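Local coordinates for uncharacterized protein (Corynebacterium glutamicum, PDB 2NSF) that probably catalyses the mycothiol-dependent isomerisation of maleylpyruvate, using a zinc ion bound among the helices of its N-terminal domain, at residues A[161-166]-A[187-192]. Residues are numbered along the deposited sequence; the frame is centred on the assembly and turned at random.
With ZN (zinc ion), chain E; SO4 (sulfate ion), chain B.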
# COMPACT_ATOMS: atom_id res chain seq x y z
N ARG A 161 4.30 1.98 -4.55
CA ARG A 161 5.12 2.30 -3.39
C ARG A 161 4.33 3.18 -2.42
O ARG A 161 4.42 3.00 -1.20
CB ARG A 161 6.41 3.00 -3.81
CG ARG A 161 7.37 3.28 -2.65
CD ARG A 161 7.80 1.99 -1.94
NE ARG A 161 8.84 2.25 -0.95
CZ ARG A 161 9.31 1.34 -0.10
NH1 ARG A 161 8.84 0.10 -0.12
NH2 ARG A 161 10.26 1.67 0.76
N SER A 162 3.55 4.12 -2.94
CA SER A 162 2.75 5.00 -2.09
C SER A 162 1.79 4.19 -1.22
O SER A 162 1.64 4.48 -0.03
CB SER A 162 1.97 6.00 -2.94
OG SER A 162 2.83 6.94 -3.57
N ARG A 163 1.13 3.18 -1.79
CA ARG A 163 0.22 2.35 -1.00
C ARG A 163 0.96 1.74 0.18
O ARG A 163 0.46 1.71 1.30
CB ARG A 163 -0.36 1.20 -1.83
CG ARG A 163 -1.26 1.58 -2.98
CD ARG A 163 -1.87 0.33 -3.60
NE ARG A 163 -0.86 -0.68 -3.91
CZ ARG A 163 -0.95 -1.55 -4.91
NH1 ARG A 163 -2.02 -1.54 -5.70
NH2 ARG A 163 0.03 -2.42 -5.13
N GLU A 164 2.16 1.24 -0.10
CA GLU A 164 2.97 0.61 0.93
C GLU A 164 3.39 1.53 2.05
O GLU A 164 3.13 1.25 3.22
CB GLU A 164 4.22 -0.00 0.31
CG GLU A 164 3.97 -1.10 -0.71
CD GLU A 164 3.30 -2.32 -0.12
OE1 GLU A 164 3.65 -2.72 1.01
OE2 GLU A 164 2.44 -2.91 -0.80
N VAL A 165 4.06 2.63 1.71
CA VAL A 165 4.56 3.53 2.74
C VAL A 165 3.49 4.27 3.54
O VAL A 165 3.63 4.42 4.75
CB VAL A 165 5.58 4.55 2.17
CG1 VAL A 165 6.85 3.82 1.75
CG2 VAL A 165 4.98 5.30 0.98
N TRP A 166 2.43 4.72 2.89
CA TRP A 166 1.39 5.44 3.62
C TRP A 166 0.58 4.54 4.53
O TRP A 166 0.18 4.94 5.63
CB TRP A 166 0.46 6.19 2.67
CG TRP A 166 1.06 7.44 2.10
CD1 TRP A 166 1.52 7.62 0.83
CD2 TRP A 166 1.26 8.68 2.78
NE1 TRP A 166 2.00 8.91 0.68
CE2 TRP A 166 1.85 9.58 1.87
CE3 TRP A 166 1.00 9.12 4.09
CZ2 TRP A 166 2.19 10.89 2.21
CZ3 TRP A 166 1.34 10.44 4.44
CH2 TRP A 166 1.92 11.31 3.50
N ARG A 187 -8.70 8.43 -1.72
CA ARG A 187 -9.74 8.27 -2.73
C ARG A 187 -9.37 7.17 -3.72
O ARG A 187 -10.22 6.38 -4.13
CB ARG A 187 -9.98 9.57 -3.50
CG ARG A 187 -10.67 10.67 -2.70
CD ARG A 187 -11.19 11.77 -3.62
NE ARG A 187 -10.14 12.29 -4.49
CZ ARG A 187 -9.42 13.38 -4.24
NH1 ARG A 187 -9.64 14.09 -3.13
NH2 ARG A 187 -8.47 13.77 -5.08
N THR A 188 -8.10 7.14 -4.11
CA THR A 188 -7.64 6.13 -5.06
C THR A 188 -7.70 4.74 -4.43
O THR A 188 -8.03 3.76 -5.10
CB THR A 188 -6.22 6.44 -5.56
OG1 THR A 188 -6.19 7.77 -6.10
CG2 THR A 188 -5.80 5.46 -6.65
N LEU A 189 -7.38 4.66 -3.14
CA LEU A 189 -7.43 3.38 -2.43
C LEU A 189 -8.87 2.87 -2.30
O LEU A 189 -9.13 1.68 -2.47
CB LEU A 189 -6.83 3.50 -1.02
CG LEU A 189 -5.31 3.55 -0.88
CD1 LEU A 189 -4.94 3.83 0.59
CD2 LEU A 189 -4.72 2.22 -1.34
N ALA A 190 -9.80 3.76 -1.98
CA ALA A 190 -11.19 3.35 -1.83
C ALA A 190 -11.69 2.75 -3.14
O ALA A 190 -12.37 1.71 -3.14
CB ALA A 190 -12.05 4.55 -1.45
N ALA A 191 -11.37 3.40 -4.25
CA ALA A 191 -11.78 2.93 -5.57
C ALA A 191 -11.08 1.63 -5.93
O ALA A 191 -11.72 0.67 -6.37
CB ALA A 191 -11.47 3.99 -6.62
N GLU A 192 -9.77 1.58 -5.74
CA GLU A 192 -9.01 0.38 -6.09
C GLU A 192 -9.43 -0.86 -5.31
O GLU A 192 -9.62 -1.93 -5.89
CB GLU A 192 -7.51 0.60 -5.89
CG GLU A 192 -6.68 -0.54 -6.43
CD GLU A 192 -5.19 -0.30 -6.29
OE1 GLU A 192 -4.66 -0.54 -5.19
OE2 GLU A 192 -4.57 0.14 -7.28
ZN ZN E . 2.78 -4.40 1.99
S SO4 B . -1.30 -4.82 -7.62
O1 SO4 B . -1.32 -5.53 -8.91
O2 SO4 B . 0.06 -4.80 -7.08
O3 SO4 B . -2.19 -5.51 -6.68
O4 SO4 B . -1.75 -3.43 -7.82
O HOH W 1 2.25 -5.36 0.10
O HOH W 2 0.48 -3.65 1.73
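Arg163 meets Leu189 and Glu192 where helix 156-171, the last of the N-terminal helical bundle, faces helix 183-199 of the C-terminal domain: a helix-helix contact between two domains, in which helix 156-171 contributes essentially one side chain, Arg163. The backbones stay apart, with Arg163 CA 7.9 Å from Leu189 CA, and arginine suits the place because it is long enough to span the gap, with a stem that packs on Leu189 and an end that reaches Glu192. The stem comes first: Arg163 CG lies 3.9 Å from Leu189 CD2, one branch of a buried leucine that also packs on Trp159 and Ile167 of helix 156-171 and Val236 of helix 232-239. Beyond this nonpolar contact the chain bends at chi3 (-50°), taking the guanidinium past the leucine to the carboxylate of Glu192. There Arg163 NH1 donates to Glu192 OE1 at 2.9 Å, meeting it on the syn side but 34° out of the carboxylate plane. This one contact carries the salt bridge; the side chains cross nearly at right angles and their flat groups are turned 69° apart, consistent with it and not with a flat, two-bonded pair. Glutamate has the reach: CG stands anti to the backbone N and the chain runs on extended, while OE2 accepts a hydrogen bond from Trp159 NE1, which helps fix the carboxylate. A sulfate, probably from the crystallisation liquor, takes hydrogen bonds from Arg163 NH1 to its O4 (2.9 Å) and from Arg163 NH2 to its O2 (3.1 Å); Thr146 and Arg150 also hold it, which may mark an anion-binding spot. Glu164, next in sequence, turns to the zinc instead of the other domain: its OE1 binds the metal at 2.1 Å alongside His72, His168 and two waters, and Glu164 OE2 accepts a hydrogen bond from one water oxygen at 2.6 Å.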